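Local coordinates for radical SAM domain protein (Methanothrix thermoacetophila, PDB 6Y1X), which probably acts as the radical SAM carbide synthase NifB, maturing iron-sulfur clusters on the way to the iron-molybdenum cofactor of nitrogenase, at residues Lys235-Gly240 with Lys275-Met280; Asp231-Ile236 with Phe242-Met247; Tyr177-Val180 with Glu185-Glu188. One frame throughout, in Å; residues are numbered along the deposited sequence.

Contact 1 (Lys235-Gly240 with Lys275-Met280); sequences KIKSMG and KIIKQM
Lys237 curls round the carbonyl oxygen of Ile276, and next to it Ile236 and Ile277 meet as crossed aliphatic chains. The lysine leaves the last turn of its helix with CG anti to the backbone N, then bends twice, at chi2 (64°) and again at chi4 (-47°). These two bends wrap CG, CD and CE about a single acceptor, with Lys237 CD 3.3 Å from Ile276 O, and bring the ammonium group round to the end of the carbonyl. Lys237 NZ donates to Ile276 O over 2.7 Å, nearly along the C=O axis, with a C=O...N angle of 165°. Nearer the root of the lysine, its CB lies 4.2 Å from Ile276 CG2, so the same side chain serves as apolar cover and as polar clamp.

Ile277 provides the hydrophobic half. Its CG1 is anti to the backbone N, and the outstretched CD1 reaches the helix, where it comes 4.0 Å from Lys237 CA. Against Ile236 it runs at about a right angle, the Ile277 CD1 methyl lying 3.8 Å from Ile236 CG1 and almost as near to CD1. Within 275-280, Gln279 folds back so that its NE2 donates to Ile277 O at 3.2 Å, the donor standing above the carbonyl plane. Gly240, the first residue to leave helical angles, closes the helix in a Schellman motif; its positive phi suits glycine.

In the fold, 275-280 is the tail that follows helix 263-273, and its first part passes against helix 229-239, where Ile276 and Ile277 also touch Ala233. Beyond this contact the backbone of Lys278 and Met280 bonds to His244, joining the tail to strand 243-248 at the margin of the parallel sheet, while Ile236 packs inward on Val216 of strand 213-220.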
loop_
_atom_site.group_PDB
_atom_site.type_symbol
_atom_site.label_atom_id
_atom_site.label_comp_id
_atom_site.label_asym_id
_atom_site.label_seq_id
_atom_site.Cartn_x
_atom_site.Cartn_y
_atom_site.Cartn_z
ATOM N N LYS A 235 4.063 -11.903 12.276
ATOM C CA LYS A 235 4.305 -10.613 12.913
ATOM C C LYS A 235 3.106 -9.680 12.753
ATOM O O LYS A 235 2.642 -9.081 13.731
ATOM C CB LYS A 235 5.570 -9.988 12.322
ATOM C CG LYS A 235 5.939 -8.614 12.851
ATOM C CD LYS A 235 6.304 -8.699 14.329
ATOM C CE LYS A 235 6.964 -7.410 14.806
ATOM N NZ LYS A 235 7.231 -7.416 16.279
ATOM N N ILE A 236 2.586 -9.539 11.525
ATOM C CA ILE A 236 1.474 -8.608 11.318
ATOM C C ILE A 236 0.208 -9.110 11.993
ATOM O O ILE A 236 -0.668 -8.313 12.351
ATOM C CB ILE A 236 1.229 -8.324 9.821
ATOM C CG1 ILE A 236 0.795 -9.586 9.080
ATOM C CG2 ILE A 236 2.468 -7.723 9.189
ATOM C CD1 ILE A 236 0.447 -9.341 7.608
ATOM N N LYS A 237 0.068 -10.429 12.152
ATOM C CA LYS A 237 -1.086 -10.971 12.860
ATOM C C LYS A 237 -1.070 -10.548 14.323
ATOM O O LYS A 237 -2.090 -10.105 14.866
ATOM C CB LYS A 237 -1.106 -12.497 12.727
ATOM C CG LYS A 237 -2.145 -13.210 13.580
ATOM C CD LYS A 237 -3.563 -12.839 13.184
ATOM C CE LYS A 237 -4.575 -13.693 13.944
ATOM N NZ LYS A 237 -4.211 -15.142 13.908
ATOM N N SER A 238 0.091 -10.665 14.977
ATOM C CA SER A 238 0.202 -10.240 16.370
ATOM C C SER A 238 -0.032 -8.746 16.523
ATOM O O SER A 238 -0.506 -8.298 17.574
ATOM C CB SER A 238 1.579 -10.597 16.933
ATOM O OG SER A 238 1.700 -11.987 17.165
ATOM N N MET A 239 0.315 -7.963 15.502
ATOM C CA MET A 239 0.209 -6.512 15.571
ATOM C C MET A 239 -1.197 -5.991 15.314
ATOM O O MET A 239 -1.435 -4.795 15.505
ATOM C CB MET A 239 1.182 -5.870 14.586
ATOM C CG MET A 239 2.639 -6.122 14.929
ATOM S SD MET A 239 3.732 -5.369 13.718
ATOM C CE MET A 239 3.792 -3.690 14.328
ATOM N N GLY A 240 -2.130 -6.839 14.892
ATOM C CA GLY A 240 -3.486 -6.386 14.653
ATOM C C GLY A 240 -3.820 -5.990 13.235
ATOM O O GLY A 240 -4.851 -5.344 13.021
ATOM N N LYS A 275 -4.129 -19.774 7.474
ATOM C CA LYS A 275 -4.247 -20.312 8.826
ATOM C C LYS A 275 -3.625 -19.385 9.863
ATOM O O LYS A 275 -3.861 -19.566 11.062
ATOM C CB LYS A 275 -3.614 -21.701 8.902
ATOM C CG LYS A 275 -4.074 -22.653 7.814
ATOM C CD LYS A 275 -3.193 -23.893 7.751
ATOM C CE LYS A 275 -3.651 -24.844 6.647
ATOM N NZ LYS A 275 -2.696 -25.973 6.432
ATOM N N ILE A 276 -2.821 -18.422 9.431
ATOM C CA ILE A 276 -2.236 -17.417 10.308
ATOM C C ILE A 276 -3.061 -16.138 10.314
ATOM O O ILE A 276 -3.409 -15.616 11.374
ATOM C CB ILE A 276 -0.777 -17.130 9.891
ATOM C CG1 ILE A 276 0.043 -18.421 9.863
ATOM C CG2 ILE A 276 -0.156 -16.095 10.819
ATOM C CD1 ILE A 276 1.406 -18.257 9.224
ATOM N N ILE A 277 -3.379 -15.619 9.131
ATOM C CA ILE A 277 -4.051 -14.333 8.986
ATOM C C ILE A 277 -4.885 -14.357 7.715
ATOM O O ILE A 277 -4.493 -14.959 6.710
ATOM C CB ILE A 277 -3.038 -13.165 8.979
ATOM C CG1 ILE A 277 -3.768 -11.817 9.009
ATOM C CG2 ILE A 277 -2.069 -13.279 7.805
ATOM C CD1 ILE A 277 -2.857 -10.626 9.237
ATOM N N LYS A 278 -6.036 -13.689 7.768
ATOM C CA LYS A 278 -6.927 -13.578 6.621
ATOM C C LYS A 278 -6.165 -13.099 5.392
ATOM O O LYS A 278 -5.366 -12.162 5.468
ATOM C CB LYS A 278 -8.050 -12.592 6.963
ATOM C CG LYS A 278 -9.126 -12.415 5.912
ATOM C CD LYS A 278 -10.153 -11.383 6.382
ATOM C CE LYS A 278 -11.299 -11.220 5.395
ATOM N NZ LYS A 278 -12.149 -12.440 5.311
ATOM N N GLN A 279 -6.377 -13.780 4.266
ATOM C CA GLN A 279 -5.712 -13.452 3.014
ATOM C C GLN A 279 -6.676 -12.806 2.028
ATOM O O GLN A 279 -7.831 -13.225 1.911
ATOM C CB GLN A 279 -5.118 -14.713 2.381
ATOM C CG GLN A 279 -4.070 -15.385 3.237
ATOM C CD GLN A 279 -2.804 -14.572 3.302
ATOM O OE1 GLN A 279 -2.297 -14.118 2.275
ATOM N NE2 GLN A 279 -2.307 -14.343 4.508
ATOM N N MET A 280 -6.202 -11.780 1.324
ATOM C CA MET A 280 -6.980 -11.174 0.250
ATOM C C MET A 280 -6.843 -12.028 -1.008
ATOM O O MET A 280 -5.723 -12.273 -1.471
ATOM C CB MET A 280 -6.513 -9.742 -0.012
ATOM C CG MET A 280 -7.387 -8.969 -0.995
ATOM S SD MET A 280 -6.556 -7.520 -1.677
ATOM C CE MET A 280 -7.746 -6.964 -2.892
#

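Contact 2 (Asp231-Ile236 with Phe242-Met247); sequences DIARKI and FIHNVM
His244 points its ring at Ile236, Ala233 and Ile232 from the closing strand of a beta-alpha-beta unit, in which helix 229-239 connects the neighbouring parallel strands 213-220 and 243-248 of this radical SAM fold. The helix and strand segments run nearly antiparallel, at 162°, with their axes 9.8 Å apart, and the imidazole helps to fill the layer between them.

With CG anti to the backbone N (chi1 -169°), the histidine reaches straight off the strand to the helix. Its CB is already 4.0 Å from Ile236 CD1. One atom on, His244 CG is closer still to this methyl, at 3.7 Å, and the two side chains cross at about a right angle. Ile236 CD1 thus sits over one face of the ring as a CH-pi contact, 3.8 Å from the centroid of His244 and 18° off the normal. Farther out, on the same side of the ring as Ile236 CD1, two more helix methyls approach obliquely: His244 ND1 lies 4.1 Å from Ala233 CB, and His244 NE2 lies 4.3 Å from Ile232 CG2. On the opposite face the strand supplies its own cover, Val246 CG2.

Both ring nitrogens are buried but have polar partners: NE2 is hydrogen-bonded to Thr218 OG1 of strand 213-220, and ND1 makes a weak bond with Gln279 NE2. Together these bonds probably hold the rotation of the ring, so that its faces are presented to Ile236 CD1 and Val246 CG2. A leucine in its place has no ring nitrogens, and the change would probably leave Thr218 OG1 without this mate and Ile236 CD1 without a flat surface to rest on. On another side of the helix a salt bridge joins successive turns, Arg234 NH1 meeting Asp231 OD1 at 2.7 Å from above the carboxylate plane.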
loop_
_atom_site.group_PDB
_atom_site.type_symbol
_atom_site.label_atom_id
_atom_site.label_comp_id
_atom_site.label_asym_id
_atom_site.label_seq_id
_atom_site.Cartn_x
_atom_site.Cartn_y
_atom_site.Cartn_z
ATOM N N ASP A 231 7.106 -15.561 8.322
ATOM C CA ASP A 231 7.470 -14.690 9.437
ATOM C C ASP A 231 6.730 -13.357 9.355
ATOM O O ASP A 231 6.347 -12.784 10.383
ATOM C CB ASP A 231 8.978 -14.443 9.435
ATOM C CG ASP A 231 9.773 -15.625 9.952
ATOM O OD1 ASP A 231 9.220 -16.457 10.705
ATOM O OD2 ASP A 231 10.961 -15.728 9.581
ATOM N N ILE A 232 6.552 -12.827 8.143
ATOM C CA ILE A 232 5.797 -11.584 7.981
ATOM C C ILE A 232 4.371 -11.760 8.483
ATOM O O ILE A 232 3.851 -10.928 9.237
ATOM C CB ILE A 232 5.812 -11.118 6.515
ATOM C CG1 ILE A 232 7.237 -10.830 6.041
ATOM C CG2 ILE A 232 4.891 -9.900 6.323
ATOM C CD1 ILE A 232 7.309 -10.566 4.550
ATOM N N ALA A 233 3.707 -12.835 8.040
ATOM C CA ALA A 233 2.317 -13.068 8.420
ATOM C C ALA A 233 2.154 -13.183 9.928
ATOM O O ALA A 233 1.219 -12.612 10.503
ATOM C CB ALA A 233 1.795 -14.328 7.735
ATOM N N ARG A 234 3.044 -13.926 10.586
ATOM C CA ARG A 234 2.950 -14.060 12.035
ATOM C C ARG A 234 3.100 -12.709 12.723
ATOM O O ARG A 234 2.356 -12.393 13.659
ATOM C CB ARG A 234 3.995 -15.055 12.541
ATOM C CG ARG A 234 3.643 -16.514 12.252
ATOM C CD ARG A 234 4.634 -17.472 12.895
ATOM N NE ARG A 234 5.910 -17.538 12.185
ATOM C CZ ARG A 234 6.210 -18.453 11.264
ATOM N NH1 ARG A 234 7.396 -18.437 10.669
ATOM N NH2 ARG A 234 5.334 -19.401 10.951
ATOM N N LYS A 235 4.063 -11.903 12.276
ATOM C CA LYS A 235 4.305 -10.613 12.913
ATOM C C LYS A 235 3.106 -9.680 12.753
ATOM O O LYS A 235 2.642 -9.081 13.731
ATOM C CB LYS A 235 5.570 -9.988 12.322
ATOM C CG LYS A 235 5.939 -8.614 12.851
ATOM C CD LYS A 235 6.304 -8.699 14.329
ATOM C CE LYS A 235 6.964 -7.410 14.806
ATOM N NZ LYS A 235 7.231 -7.416 16.279
ATOM N N ILE A 236 2.586 -9.539 11.525
ATOM C CA ILE A 236 1.474 -8.608 11.318
ATOM C C ILE A 236 0.208 -9.110 11.993
ATOM O O ILE A 236 -0.668 -8.313 12.351
ATOM C CB ILE A 236 1.229 -8.324 9.821
ATOM C CG1 ILE A 236 0.795 -9.586 9.080
ATOM C CG2 ILE A 236 2.468 -7.723 9.189
ATOM C CD1 ILE A 236 0.447 -9.341 7.608
ATOM N N PHE A 242 -5.438 -6.393 9.683
ATOM C CA PHE A 242 -6.716 -7.036 9.415
ATOM C C PHE A 242 -6.621 -8.076 8.306
ATOM O O PHE A 242 -7.202 -9.159 8.425
ATOM C CB PHE A 242 -7.762 -5.984 9.046
ATOM C CG PHE A 242 -9.072 -6.568 8.610
ATOM C CD1 PHE A 242 -9.926 -7.154 9.526
ATOM C CD2 PHE A 242 -9.437 -6.546 7.276
ATOM C CE1 PHE A 242 -11.129 -7.700 9.117
ATOM C CE2 PHE A 242 -10.639 -7.090 6.863
ATOM C CZ PHE A 242 -11.483 -7.668 7.783
ATOM N N ILE A 243 -5.882 -7.790 7.236
ATOM C CA ILE A 243 -5.851 -8.688 6.088
ATOM C C ILE A 243 -4.489 -8.593 5.413
ATOM O O ILE A 243 -3.825 -7.556 5.452
ATOM C CB ILE A 243 -7.013 -8.374 5.113
ATOM C CG1 ILE A 243 -7.161 -9.464 4.048
ATOM C CG2 ILE A 243 -6.855 -6.991 4.497
ATOM C CD1 ILE A 243 -8.410 -9.323 3.208
ATOM N N HIS A 244 -4.090 -9.684 4.765
ATOM C CA HIS A 244 -2.778 -9.820 4.147
ATOM C C HIS A 244 -2.971 -10.137 2.673
ATOM O O HIS A 244 -3.723 -11.055 2.326
ATOM C CB HIS A 244 -1.995 -10.945 4.822
ATOM C CG HIS A 244 -0.545 -10.998 4.453
ATOM N ND1 HIS A 244 0.227 -12.119 4.664
ATOM C CD2 HIS A 244 0.283 -10.064 3.927
ATOM C CE1 HIS A 244 1.465 -11.881 4.266
ATOM N NE2 HIS A 244 1.526 -10.639 3.821
ATOM N N ASN A 245 -2.275 -9.403 1.811
ATOM C CA ASN A 245 -2.399 -9.573 0.365
ATOM C C ASN A 245 -1.030 -9.949 -0.190
ATOM O O ASN A 245 -0.162 -9.088 -0.365
ATOM C CB ASN A 245 -2.935 -8.295 -0.272
ATOM C CG ASN A 245 -2.951 -8.358 -1.785
ATOM O OD1 ASN A 245 -3.079 -9.430 -2.371
ATOM N ND2 ASN A 245 -2.810 -7.202 -2.426
ATOM N N VAL A 246 -0.842 -11.227 -0.489
ATOM C CA VAL A 246 0.408 -11.703 -1.066
ATOM C C VAL A 246 0.317 -11.620 -2.582
ATOM O O VAL A 246 -0.550 -12.248 -3.198
ATOM C CB VAL A 246 0.720 -13.132 -0.601
ATOM C CG1 VAL A 246 2.052 -13.589 -1.166
ATOM C CG2 VAL A 246 0.742 -13.178 0.920
ATOM N N MET A 247 1.202 -10.831 -3.181
ATOM C CA MET A 247 1.197 -10.550 -4.604
ATOM C C MET A 247 2.409 -11.184 -5.265
ATOM O O MET A 247 3.530 -11.030 -4.761
ATOM C CB MET A 247 1.205 -9.037 -4.856
ATOM C CG MET A 247 0.207 -8.253 -4.025
ATOM S SD MET A 247 0.386 -6.470 -4.263
ATOM C CE MET A 247 2.033 -6.204 -3.633
#

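Contact 3 (Tyr177-Val180 with Glu185-Glu188); sequences YDYV and ERYE
Tyr179 and Arg186 stack across a beta hairpin whose antiparallel strands are 177-182 and 185-188, while Val180, on the other face of the ladder, pairs with Tyr187. These three, Tyr179, Val180 and Arg186, bury the most surface here.

The guanidinium of Arg186 lies flat on the phenol ring of Tyr179, the planes only 15° apart and the centres of the two groups 3.5 Å from each other. It is shifted to the rim, so that Arg186 NH2 stands 3.2 Å from Tyr179 CE2 while NH1 reaches over CZ. The aliphatic part follows the same face, Arg186 CD lying 4.0 Å from the centroid of Tyr179, and the side chain therefore combines a CH-pi contact near the ring's root with a cation-pi contact farther out. What presents the face is the tyrosine's chi1 of 63°, which holds CG between the backbone N and the carbonyl carbon and turns one face of the ring to the arginine.

Val180 and Tyr187 form a hydrogen-bonded antiparallel pair. Tyr187 N donates to Val180 O at 2.8 Å and nearly straight (170°), and the return bond, Val180 N to Tyr187 O, measures 3.0 Å. On the face of the sheet that carries Val180 and Tyr187, Val180 CG2 lies 4.2 Å from Tyr187 CB, and both side chains rest on Ala192 of helix 189-209. Strand 177-182 is the middle strand of a small antiparallel sheet, bonded through Asp178 and Tyr179 to Gln62 of strand 61-63; Cys63 on that strand binds a [4Fe-4S] cluster, which lies about 7 Å from the side chain of Tyr179.

The carbonyls serve carbon donors too: Tyr187 O takes a CA-H...O contact from Tyr179 CA, and Val180 O another from Arg186 CA at 3.3 Å.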
loop_
_atom_site.group_PDB
_atom_site.type_symbol
_atom_site.label_atom_id
_atom_site.label_comp_id
_atom_site.label_asym_id
_atom_site.label_seq_id
_atom_site.Cartn_x
_atom_site.Cartn_y
_atom_site.Cartn_z
ATOM N N TYR A 177 15.594 -3.317 -1.502
ATOM C CA TYR A 177 15.585 -1.872 -1.683
ATOM C C TYR A 177 16.970 -1.354 -2.044
ATOM O O TYR A 177 17.963 -1.723 -1.406
ATOM C CB TYR A 177 15.075 -1.205 -0.410
ATOM C CG TYR A 177 13.709 -1.713 -0.045
ATOM C CD1 TYR A 177 12.573 -1.255 -0.697
ATOM C CD2 TYR A 177 13.564 -2.710 0.909
ATOM C CE1 TYR A 177 11.320 -1.745 -0.367
ATOM C CE2 TYR A 177 12.323 -3.211 1.237
ATOM C CZ TYR A 177 11.204 -2.725 0.598
ATOM O OH TYR A 177 9.970 -3.234 0.928
ATOM N N ASP A 178 17.029 -0.480 -3.051
ATOM C CA ASP A 178 18.278 0.204 -3.375
ATOM C C ASP A 178 18.613 1.250 -2.324
ATOM O O ASP A 178 19.767 1.363 -1.895
ATOM C CB ASP A 178 18.177 0.889 -4.740
ATOM C CG ASP A 178 18.458 -0.038 -5.894
ATOM O OD1 ASP A 178 18.811 -1.212 -5.669
ATOM O OD2 ASP A 178 18.327 0.427 -7.043
ATOM N N TYR A 179 17.622 2.030 -1.902
ATOM C CA TYR A 179 17.860 3.120 -0.970
ATOM C C TYR A 179 16.530 3.555 -0.381
ATOM O O TYR A 179 15.461 3.227 -0.899
ATOM C CB TYR A 179 18.570 4.304 -1.649
ATOM C CG TYR A 179 17.791 4.983 -2.758
ATOM C CD1 TYR A 179 16.747 5.859 -2.474
ATOM C CD2 TYR A 179 18.102 4.750 -4.090
ATOM C CE1 TYR A 179 16.038 6.476 -3.485
ATOM C CE2 TYR A 179 17.401 5.370 -5.105
ATOM C CZ TYR A 179 16.369 6.229 -4.797
ATOM O OH TYR A 179 15.660 6.845 -5.809
ATOM N N VAL A 180 16.621 4.321 0.702
ATOM C CA VAL A 180 15.490 5.049 1.257
ATOM C C VAL A 180 15.948 6.478 1.498
ATOM O O VAL A 180 17.123 6.734 1.784
ATOM C CB VAL A 180 14.943 4.424 2.565
ATOM C CG1 VAL A 180 14.667 2.930 2.390
ATOM C CG2 VAL A 180 15.896 4.650 3.716
ATOM N N GLU A 185 18.001 12.635 3.980
ATOM C CA GLU A 185 19.201 11.850 3.758
ATOM C C GLU A 185 18.852 10.556 3.044
ATOM O O GLU A 185 17.868 9.892 3.377
ATOM C CB GLU A 185 19.923 11.552 5.083
ATOM C CG GLU A 185 21.173 10.704 4.932
ATOM C CD GLU A 185 22.155 10.885 6.080
ATOM O OE1 GLU A 185 21.878 11.693 6.992
ATOM O OE2 GLU A 185 23.198 10.202 6.074
ATOM N N ARG A 186 19.657 10.230 2.037
ATOM C CA ARG A 186 19.537 8.978 1.308
ATOM C C ARG A 186 20.452 7.951 1.966
ATOM O O ARG A 186 21.640 8.214 2.166
ATOM C CB ARG A 186 19.915 9.192 -0.159
ATOM C CG ARG A 186 19.641 8.031 -1.099
ATOM C CD ARG A 186 19.464 8.552 -2.531
ATOM N NE ARG A 186 19.983 7.643 -3.551
ATOM C CZ ARG A 186 19.691 7.729 -4.848
ATOM N NH1 ARG A 186 18.860 8.667 -5.294
ATOM N NH2 ARG A 186 20.205 6.856 -5.702
ATOM N N TYR A 187 19.894 6.790 2.297
ATOM C CA TYR A 187 20.620 5.702 2.932
ATOM C C TYR A 187 20.566 4.492 2.011
ATOM O O TYR A 187 19.583 4.295 1.292
ATOM C CB TYR A 187 19.992 5.317 4.283
ATOM C CG TYR A 187 19.955 6.413 5.324
ATOM C CD1 TYR A 187 18.875 7.279 5.391
ATOM C CD2 TYR A 187 20.970 6.552 6.268
ATOM C CE1 TYR A 187 18.808 8.268 6.346
ATOM C CE2 TYR A 187 20.915 7.546 7.231
ATOM C CZ TYR A 187 19.823 8.399 7.263
ATOM O OH TYR A 187 19.744 9.403 8.197
ATOM N N GLU A 188 21.602 3.657 2.070
ATOM C CA GLU A 188 21.653 2.419 1.306
ATOM C C GLU A 188 21.926 1.243 2.231
ATOM O O GLU A 188 22.270 1.408 3.405
ATOM C CB GLU A 188 22.734 2.480 0.214
ATOM C CG GLU A 188 22.488 3.531 -0.860
ATOM C CD GLU A 188 23.542 3.505 -1.955
ATOM O OE1 GLU A 188 23.631 4.487 -2.721
ATOM O OE2 GLU A 188 24.286 2.502 -2.047
#

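In the fold
Reading from the N terminus, contact 3 comes first: it closes the short turn between 177-180 and 185-188, before either other contact opens, and completes the small antiparallel sheet beside one [4Fe-4S] cluster. The chain then passes through helix 189-209 and strand 213-220 to helix 229-239. Contacts 1 and 2 start from the same stretch of this helix, so their loops overlap. Contact 2 closes the tight connection into the last strand of the parallel sheet; contact 1 closes a longer excursion, through that strand and helix 263-273. They share Lys235 and Ile236 and touch through Met280 N and His244 O, 2.8 Å apart. Contact 3 stands apart, its centre about 24 Å from that of contact 2.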